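Side-chain contacts in ABC transporter, periplasmic substrate-binding protein (Thermotoga maritima, PDB 2HPG), which probably binds a small solute in the periplasm and delivers it to a tripartite ATP-independent (TRAP) transporter in the membrane: residues I84-M87 with Y91-D94; L108-Q113 with K316-E321; W169-R174 with K303-E308. All blocks are in the same frame, centred on the assembly; numbering follows the deposited sequence.

Contact 1: residues I84-M87 with Y91-D94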
loop_
_atom_site.group_PDB
_atom_site.type_symbol
_atom_site.label_atom_id
_atom_site.label_comp_id
_atom_site.label_asym_id
_atom_site.label_seq_id
_atom_site.Cartn_x
_atom_site.Cartn_y
_atom_site.Cartn_z
ATOM N N ILE A 84 4.246 11.038 8.068
ATOM C CA ILE A 84 3.842 10.499 6.760
ATOM C C ILE A 84 3.112 9.148 6.915
ATOM O O ILE A 84 2.340 8.743 6.044
ATOM C CB ILE A 84 5.049 10.369 5.799
ATOM C CG1 ILE A 84 4.577 10.194 4.346
ATOM C CG2 ILE A 84 5.964 9.226 6.210
ATOM C CD1 ILE A 84 5.685 10.368 3.331
ATOM N N GLY A 85 3.374 8.489 8.038
ATOM C CA GLY A 85 2.725 7.251 8.459
ATOM C C GLY A 85 1.218 7.316 8.655
ATOM O O GLY A 85 0.553 6.276 8.699
ATOM N N VAL A 86 0.671 8.527 8.733
ATOM C CA VAL A 86 -0.774 8.710 8.791
ATOM C C VAL A 86 -1.493 8.071 7.575
ATOM O O VAL A 86 -2.665 7.671 7.678
ATOM C CB VAL A 86 -1.155 10.229 8.931
ATOM C CG1 VAL A 86 -0.973 10.944 7.636
ATOM C CG2 VAL A 86 -2.604 10.365 9.454
HETATM N N MSE A 87 -0.788 7.949 6.448
HETATM C CA MSE A 87 -1.401 7.425 5.217
HETATM C C MSE A 87 -1.554 5.888 5.169
HETATM O O MSE A 87 -2.074 5.361 4.182
HETATM C CB MSE A 87 -0.645 7.928 3.996
HETATM C CG MSE A 87 -0.465 9.441 4.013
HETATM SE SE MSE A 87 0.132 10.224 2.375
HETATM C CE MSE A 87 -0.751 9.067 1.086
ATOM N N TYR A 91 -8.948 3.756 7.526
ATOM C CA TYR A 91 -9.881 4.765 6.974
ATOM C C TYR A 91 -9.300 6.104 6.549
ATOM O O TYR A 91 -10.071 6.983 6.188
ATOM C CB TYR A 91 -11.106 4.983 7.890
ATOM C CG TYR A 91 -11.933 3.740 7.983
ATOM C CD1 TYR A 91 -11.863 2.925 9.097
ATOM C CD2 TYR A 91 -12.734 3.334 6.919
ATOM C CE1 TYR A 91 -12.587 1.751 9.160
ATOM C CE2 TYR A 91 -13.477 2.156 6.990
ATOM C CZ TYR A 91 -13.405 1.385 8.109
ATOM O OH TYR A 91 -14.121 0.201 8.173
ATOM N N PHE A 92 -7.970 6.248 6.530
ATOM C CA PHE A 92 -7.336 7.480 6.045
ATOM C C PHE A 92 -7.986 8.055 4.774
ATOM O O PHE A 92 -8.337 9.238 4.732
ATOM C CB PHE A 92 -5.803 7.303 5.831
ATOM C CG PHE A 92 -5.158 8.486 5.134
ATOM C CD1 PHE A 92 -4.807 9.622 5.859
ATOM C CD2 PHE A 92 -4.966 8.482 3.763
ATOM C CE1 PHE A 92 -4.256 10.737 5.218
ATOM C CE2 PHE A 92 -4.439 9.588 3.105
ATOM C CZ PHE A 92 -4.060 10.718 3.840
ATOM N N ILE A 93 -8.127 7.272 3.711
ATOM C CA ILE A 93 -8.620 7.861 2.455
ATOM C C ILE A 93 -10.087 8.306 2.622
ATOM O O ILE A 93 -10.552 9.221 1.925
ATOM C CB ILE A 93 -8.445 6.927 1.216
ATOM C CG1 ILE A 93 -8.237 7.751 -0.056
ATOM C CG2 ILE A 93 -9.635 6.017 1.031
ATOM C CD1 ILE A 93 -6.829 8.340 -0.187
ATOM N N ASP A 94 -10.801 7.682 3.557
ATOM C CA ASP A 94 -12.207 8.053 3.806
ATOM C C ASP A 94 -12.299 9.343 4.595
ATOM O O ASP A 94 -13.122 10.194 4.294
ATOM C CB ASP A 94 -12.970 6.950 4.532
ATOM C CG ASP A 94 -13.456 5.876 3.592
ATOM O OD1 ASP A 94 -14.637 5.926 3.193
ATOM O OD2 ASP A 94 -12.648 5.010 3.220
#
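A Met-aromatic contact joins M87 to the ring of F92 across the three-residue link that leads from the 3-10 segment 84-87 into helix 92-95. M87, modelled as selenomethionine, lies over one face of the phenyl ring. Its CA atom makes a CH-pi contact over the centre of the F92 ring, 4.0 Å from the centroid and only 12° off the ring normal. From there the side chain runs out over the far rim, with M87 CG 3.8 Å from F92 CZ. M87 SE sits obliquely to the ring, 5.2 Å from the F92 centroid and 43° off the normal, and the bend at chi3 turns only the terminal methyl CE.

F92 reaches this position because its CG is anti to the backbone N (chi1 171°), which carries the ring back over the segment it follows. V86 meets the same ring at a different place: its carbonyl O is 3.4 Å from F92 CD1, oblique to the ring, while its CG1 reaches F92 CE1 at 4.1 Å. No hydrogen bond forms between the two segments, and V86, M87 and F92 are all buried, so dispersion and weak CH-pi forces carry the contact. I111 of helix 101-112 packs on M87 and F92, Y302 of helix 291-305 on V86 and F92. M117 of helix 115-128 and I228 of strand 218-234 also pack on M87.

Contact 2: residues L108-Q113 with K316-E321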
loop_
_atom_site.group_PDB
_atom_site.type_symbol
_atom_site.label_atom_id
_atom_site.label_comp_id
_atom_site.label_asym_id
_atom_site.label_seq_id
_atom_site.Cartn_x
_atom_site.Cartn_y
_atom_site.Cartn_z
ATOM N N LEU A 108 -5.086 11.921 -3.641
ATOM C CA LEU A 108 -3.635 11.670 -3.639
ATOM C C LEU A 108 -2.903 12.810 -4.358
ATOM O O LEU A 108 -1.913 13.321 -3.857
ATOM C CB LEU A 108 -3.306 10.311 -4.285
ATOM C CG LEU A 108 -3.767 9.053 -3.543
ATOM C CD1 LEU A 108 -3.271 7.776 -4.225
ATOM C CD2 LEU A 108 -3.340 9.068 -2.086
ATOM N N LYS A 109 -3.411 13.230 -5.509
ATOM C CA LYS A 109 -2.839 14.401 -6.209
ATOM C C LYS A 109 -2.856 15.662 -5.351
ATOM O O LYS A 109 -1.884 16.403 -5.322
ATOM C CB LYS A 109 -3.553 14.665 -7.522
ATOM C CG LYS A 109 -3.425 13.522 -8.483
ATOM C CD LYS A 109 -4.145 13.779 -9.777
ATOM C CE LYS A 109 -3.966 12.608 -10.708
ATOM N NZ LYS A 109 -4.878 12.683 -11.869
ATOM N N LYS A 110 -3.953 15.896 -4.640
ATOM C CA LYS A 110 -4.046 17.038 -3.742
ATOM C C LYS A 110 -3.086 16.892 -2.583
ATOM O O LYS A 110 -2.537 17.881 -2.106
ATOM C CB LYS A 110 -5.483 17.227 -3.227
ATOM C CG LYS A 110 -6.432 17.781 -4.276
ATOM C CD LYS A 110 -6.233 19.304 -4.480
ATOM C CE LYS A 110 -7.194 19.898 -5.536
ATOM N NZ LYS A 110 -7.259 19.026 -6.770
ATOM N N ILE A 111 -2.886 15.671 -2.090
ATOM C CA ILE A 111 -1.920 15.490 -1.006
ATOM C C ILE A 111 -0.512 15.821 -1.535
ATOM O O ILE A 111 0.272 16.456 -0.838
ATOM C CB ILE A 111 -1.974 14.061 -0.357
ATOM C CG1 ILE A 111 -3.253 13.904 0.474
ATOM C CG2 ILE A 111 -0.761 13.828 0.536
ATOM C CD1 ILE A 111 -3.457 12.522 1.049
ATOM N N LYS A 112 -0.223 15.435 -2.773
ATOM C CA LYS A 112 1.121 15.612 -3.309
ATOM C C LYS A 112 1.495 17.084 -3.410
ATOM O O LYS A 112 2.580 17.474 -3.015
ATOM C CB LYS A 112 1.262 14.968 -4.677
ATOM C CG LYS A 112 2.693 15.006 -5.201
ATOM C CD LYS A 112 2.768 14.356 -6.560
ATOM C CE LYS A 112 3.869 14.940 -7.459
ATOM N NZ LYS A 112 3.535 14.637 -8.882
ATOM N N GLN A 113 0.587 17.900 -3.929
ATOM C CA GLN A 113 0.856 19.327 -4.044
ATOM C C GLN A 113 0.667 20.105 -2.735
ATOM O O GLN A 113 0.913 21.304 -2.697
ATOM C CB GLN A 113 0.069 19.934 -5.208
ATOM C CG GLN A 113 -1.421 19.865 -5.091
ATOM C CD GLN A 113 -2.117 20.014 -6.431
ATOM O OE1 GLN A 113 -1.859 19.253 -7.378
ATOM N NE2 GLN A 113 -3.010 20.996 -6.521
ATOM N N LYS A 316 -7.025 20.081 6.115
ATOM C CA LYS A 316 -6.959 21.533 5.866
ATOM C C LYS A 316 -6.513 21.948 4.461
ATOM O O LYS A 316 -7.200 22.725 3.783
ATOM C CB LYS A 316 -6.011 22.164 6.876
ATOM C CG LYS A 316 -5.764 23.657 6.681
ATOM C CD LYS A 316 -4.905 24.202 7.813
ATOM C CE LYS A 316 -4.534 25.652 7.561
ATOM N NZ LYS A 316 -3.750 26.191 8.707
ATOM N N GLU A 317 -5.359 21.450 4.028
ATOM C CA GLU A 317 -4.753 21.903 2.775
ATOM C C GLU A 317 -5.440 21.316 1.538
ATOM O O GLU A 317 -5.439 21.923 0.447
ATOM C CB GLU A 317 -3.245 21.596 2.797
ATOM C CG GLU A 317 -2.519 22.362 3.907
ATOM C CD GLU A 317 -1.136 21.838 4.227
ATOM O OE1 GLU A 317 -0.429 21.391 3.302
ATOM O OE2 GLU A 317 -0.753 21.886 5.416
ATOM N N VAL A 318 -6.052 20.148 1.709
ATOM C CA VAL A 318 -6.755 19.491 0.606
ATOM C C VAL A 318 -8.185 20.035 0.366
ATOM O O VAL A 318 -8.643 20.039 -0.777
ATOM C CB VAL A 318 -6.792 17.960 0.804
ATOM C CG1 VAL A 318 -7.450 17.287 -0.382
ATOM C CG2 VAL A 318 -5.373 17.434 0.994
ATOM N N LYS A 319 -8.856 20.523 1.415
ATOM C CA LYS A 319 -10.258 21.042 1.299
ATOM C C LYS A 319 -10.517 22.225 0.325
ATOM O O LYS A 319 -11.613 22.804 0.318
ATOM C CB LYS A 319 -10.866 21.326 2.688
ATOM C CG LYS A 319 -11.447 20.059 3.337
ATOM C CD LYS A 319 -12.259 20.324 4.615
ATOM C CE LYS A 319 -13.049 19.077 5.045
ATOM N NZ LYS A 319 -13.477 19.050 6.483
ATOM N N GLY A 320 -9.524 22.563 -0.498
ATOM C CA GLY A 320 -9.792 23.157 -1.805
ATOM C C GLY A 320 -10.596 22.142 -2.623
ATOM O O GLY A 320 -10.769 21.011 -2.162
ATOM N N GLU A 321 -11.078 22.439 -3.832
ATOM C CA GLU A 321 -10.737 23.556 -4.709
ATOM C C GLU A 321 -9.423 23.255 -5.447
ATOM O O GLU A 321 -9.447 22.603 -6.486
ATOM C CB GLU A 321 -10.768 24.932 -4.012
ATOM C CG GLU A 321 -9.437 25.664 -3.850
ATOM C CD GLU A 321 -9.635 27.078 -3.355
ATOM O OE1 GLU A 321 -9.063 27.993 -3.976
ATOM O OE2 GLU A 321 -10.371 27.276 -2.356
#
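K110 meets the second segment with two separate parts of its side chain. Near the backbone, its CB presses on V318 CG1 at 3.5 Å, tighter than usual for two carbons, and its CG follows at 4.1 Å from the same methyl; this pairing carries the contact. The chain then folds at chi2 (-77°) instead of running straight out, and K110 CE comes to 3.6 Å from E321 O. E321 is the exposed end of the model, so this methylene-to-carbonyl contact, which is no hydrogen bond, is less certain. The ammonium end has its partner elsewhere: NZ forms a salt bridge with E106, one turn earlier on the same helix.

What meets here is the C-terminal end of helix 101-112 and the last turn of helix 308-318, whose chain leaves helical geometry at K319. The end of the modelled chain thus packs on the last turns of a helix some two hundred residues earlier in the sequence, with the CA atoms of K110 and V318 5.7 Å apart.

I111 is next, and its CB points away from 316-321. It still takes part, because its CG1 branch stands beside the backbone N and comes to 4.2 Å from V318 CG2. V318 thus gives one methyl to each neighbour: CG1, anti to its own backbone N (chi1 -177°), to K110, and CG2 to I111. M96 also packs on V318, and E317 beside it hydrogen-bonds T116.

Contact 3: residues W169-R174 with K303-E308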
loop_
_atom_site.group_PDB
_atom_site.type_symbol
_atom_site.label_atom_id
_atom_site.label_comp_id
_atom_site.label_asym_id
_atom_site.label_seq_id
_atom_site.Cartn_x
_atom_site.Cartn_y
_atom_site.Cartn_z
ATOM N N TRP A 169 -0.391 -0.738 10.879
ATOM C CA TRP A 169 -1.315 -1.868 10.724
ATOM C C TRP A 169 -1.789 -2.459 12.047
ATOM O O TRP A 169 -2.990 -2.651 12.262
ATOM C CB TRP A 169 -0.638 -2.997 9.970
ATOM C CG TRP A 169 -0.006 -2.665 8.663
ATOM C CD1 TRP A 169 1.314 -2.407 8.452
ATOM C CD2 TRP A 169 -0.622 -2.693 7.353
ATOM N NE1 TRP A 169 1.554 -2.239 7.105
ATOM C CE2 TRP A 169 0.383 -2.400 6.415
ATOM C CE3 TRP A 169 -1.927 -2.924 6.898
ATOM C CZ2 TRP A 169 0.136 -2.341 5.030
ATOM C CZ3 TRP A 169 -2.176 -2.878 5.531
ATOM C CH2 TRP A 169 -1.148 -2.570 4.612
ATOM N N GLN A 170 -0.832 -2.784 12.919
ATOM C CA GLN A 170 -1.131 -3.458 14.177
ATOM C C GLN A 170 -2.075 -2.624 15.030
ATOM O O GLN A 170 -3.091 -3.120 15.524
ATOM C CB GLN A 170 0.151 -3.778 14.949
ATOM C CG GLN A 170 1.113 -4.722 14.244
ATOM C CD GLN A 170 0.690 -6.156 14.283
ATOM O OE1 GLN A 170 0.471 -6.694 15.354
ATOM N NE2 GLN A 170 0.607 -6.802 13.113
ATOM N N GLU A 171 -1.746 -1.352 15.192
ATOM C CA GLU A 171 -2.539 -0.442 16.029
ATOM C C GLU A 171 -3.904 -0.163 15.440
ATOM O O GLU A 171 -4.861 -0.035 16.173
ATOM C CB GLU A 171 -1.805 0.887 16.199
ATOM C CG GLU A 171 -0.492 0.755 16.935
ATOM C CD GLU A 171 -0.668 0.482 18.406
ATOM O OE1 GLU A 171 -1.765 0.773 18.946
ATOM O OE2 GLU A 171 0.299 -0.038 19.022
ATOM N N SER A 172 -3.979 -0.053 14.117
ATOM C CA SER A 172 -5.251 0.093 13.417
ATOM C C SER A 172 -6.201 -1.091 13.678
ATOM O O SER A 172 -7.344 -0.890 14.098
ATOM C CB SER A 172 -5.004 0.247 11.917
ATOM O OG SER A 172 -4.472 1.529 11.632
ATOM N N ILE A 173 -5.723 -2.310 13.437
ATOM C CA ILE A 173 -6.543 -3.512 13.620
ATOM C C ILE A 173 -6.922 -3.722 15.077
ATOM O O ILE A 173 -8.052 -4.159 15.396
ATOM C CB ILE A 173 -5.840 -4.772 13.058
ATOM C CG1 ILE A 173 -5.729 -4.685 11.526
ATOM C CG2 ILE A 173 -6.578 -6.034 13.459
ATOM C CD1 ILE A 173 -7.022 -4.321 10.813
ATOM N N ARG A 174 -5.995 -3.391 15.969
ATOM C CA ARG A 174 -6.291 -3.382 17.409
ATOM C C ARG A 174 -7.388 -2.378 17.777
ATOM O O ARG A 174 -8.275 -2.687 18.548
ATOM C CB ARG A 174 -5.021 -3.104 18.216
ATOM C CG ARG A 174 -5.195 -3.225 19.706
ATOM C CD ARG A 174 -3.858 -3.055 20.400
ATOM N NE ARG A 174 -3.973 -2.932 21.856
ATOM C CZ ARG A 174 -4.248 -1.796 22.508
ATOM N NH1 ARG A 174 -4.483 -0.673 21.845
ATOM N NH2 ARG A 174 -4.302 -1.782 23.845
ATOM N N LYS A 303 -4.606 8.550 17.578
ATOM C CA LYS A 303 -4.185 9.090 18.865
ATOM C C LYS A 303 -3.065 8.278 19.518
ATOM O O LYS A 303 -2.108 8.849 20.028
ATOM C CB LYS A 303 -5.397 9.181 19.797
ATOM C CG LYS A 303 -6.399 10.281 19.383
ATOM C CD LYS A 303 -7.753 10.214 20.134
ATOM C CE LYS A 303 -7.635 9.672 21.565
ATOM N NZ LYS A 303 -6.604 10.364 22.402
ATOM N N ASN A 304 -3.172 6.951 19.508
ATOM C CA ASN A 304 -2.139 6.113 20.108
ATOM C C ASN A 304 -0.747 6.284 19.471
ATOM O O ASN A 304 0.282 6.132 20.144
ATOM C CB ASN A 304 -2.550 4.639 20.083
ATOM C CG ASN A 304 -3.693 4.336 21.032
ATOM O OD1 ASN A 304 -4.249 5.247 21.657
ATOM N ND2 ASN A 304 -4.059 3.046 21.142
ATOM N N LEU A 305 -0.723 6.602 18.183
ATOM C CA LEU A 305 0.521 6.754 17.454
ATOM C C LEU A 305 0.974 8.200 17.340
ATOM O O LEU A 305 2.104 8.432 16.966
ATOM C CB LEU A 305 0.419 6.126 16.051
ATOM C CG LEU A 305 0.369 4.594 16.031
ATOM C CD1 LEU A 305 0.202 4.056 14.617
ATOM C CD2 LEU A 305 1.620 4.009 16.677
ATOM N N GLY A 306 0.101 9.156 17.639
ATOM C CA GLY A 306 0.436 10.575 17.554
ATOM C C GLY A 306 0.337 11.157 16.159
ATOM O O GLY A 306 1.150 12.016 15.784
ATOM N N LEU A 307 -0.670 10.722 15.401
ATOM C CA LEU A 307 -0.826 11.095 13.988
ATOM C C LEU A 307 -2.119 11.834 13.662
ATOM O O LEU A 307 -2.397 12.114 12.496
ATOM C CB LEU A 307 -0.718 9.844 13.103
ATOM C CG LEU A 307 0.605 9.093 13.245
ATOM C CD1 LEU A 307 0.571 7.744 12.547
ATOM C CD2 LEU A 307 1.736 9.960 12.721
ATOM N N GLU A 308 -2.900 12.184 14.677
ATOM C CA GLU A 308 -4.162 12.906 14.449
ATOM C C GLU A 308 -3.903 14.335 13.931
ATOM O O GLU A 308 -4.555 14.792 12.985
ATOM C CB GLU A 308 -5.012 12.883 15.731
ATOM C CG GLU A 308 -6.452 13.409 15.584
ATOM C CD GLU A 308 -7.340 12.632 14.592
ATOM O OE1 GLU A 308 -7.206 11.389 14.451
ATOM O OE2 GLU A 308 -8.209 13.288 13.968
HETATM O O HOH W 1 -4.198 0.737 19.083
#
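A single water is gripped by E171, R174 and N304 and ties helix 167-176 to the end of helix 291-305. It accepts from R174 NH1 at 3.1 Å, lying in the plane of the guanidinium at its edge, and from N304 ND2, also at 3.1 Å. It donates to the backbone O of E171, again at 3.1 Å, and to E171 OE1, although the modelled separation of that last pair is too short to be trusted in detail.

The amide and the charged groups do not bond directly. E171 OE1 is 3.9 Å from N304 ND2, with the carboxylate and amide planes turned 74° apart, and the water acts as go-between. The other end of the amide, N304 OD1, bonds Q300 on its own helix. R174 is extended from CG to NE, and its guanidinium comes across the amide with N304 ND2 at its edge.

Nearer its backbone, E171 also makes an apolar contact, its CG resting 3.9 Å from L305 CD2. L305 is the last helical residue before G306, the C-prime residue of a Schellman motif that ends the helix. With an alanine in place of E171, L305 would probably lose the methylene it packs on and R174 a nearby carboxylate, leaving the water perhaps less firmly held. With no direct hydrogen bond between the segments, polar groups of both helices meet through one water beside the apolar E171-L305 contact.

How the contacts relate
Contact 1 is core, contact 2 partly buried and contact 3 at the surface, and the chemistry follows: aromatic and aliphatic packing in the first, a tight aliphatic pairing beside a lysine in the second, a shared water in the third. Contact 1 sits between the others. Its F92 CZ touches I111 CD1 of contact 2 at 3.4 Å, and its V86 CG2 lies 3.5 Å from L307 O of contact 3. Helices 92-95 of contact 1 and 101-112 of contact 2 follow each other in the chain. Contacts 2 and 3 do not meet, their nearest atoms being about 9 Å apart, yet helix 291-305 of contact 3 leads directly to helix 308-318 of contact 2.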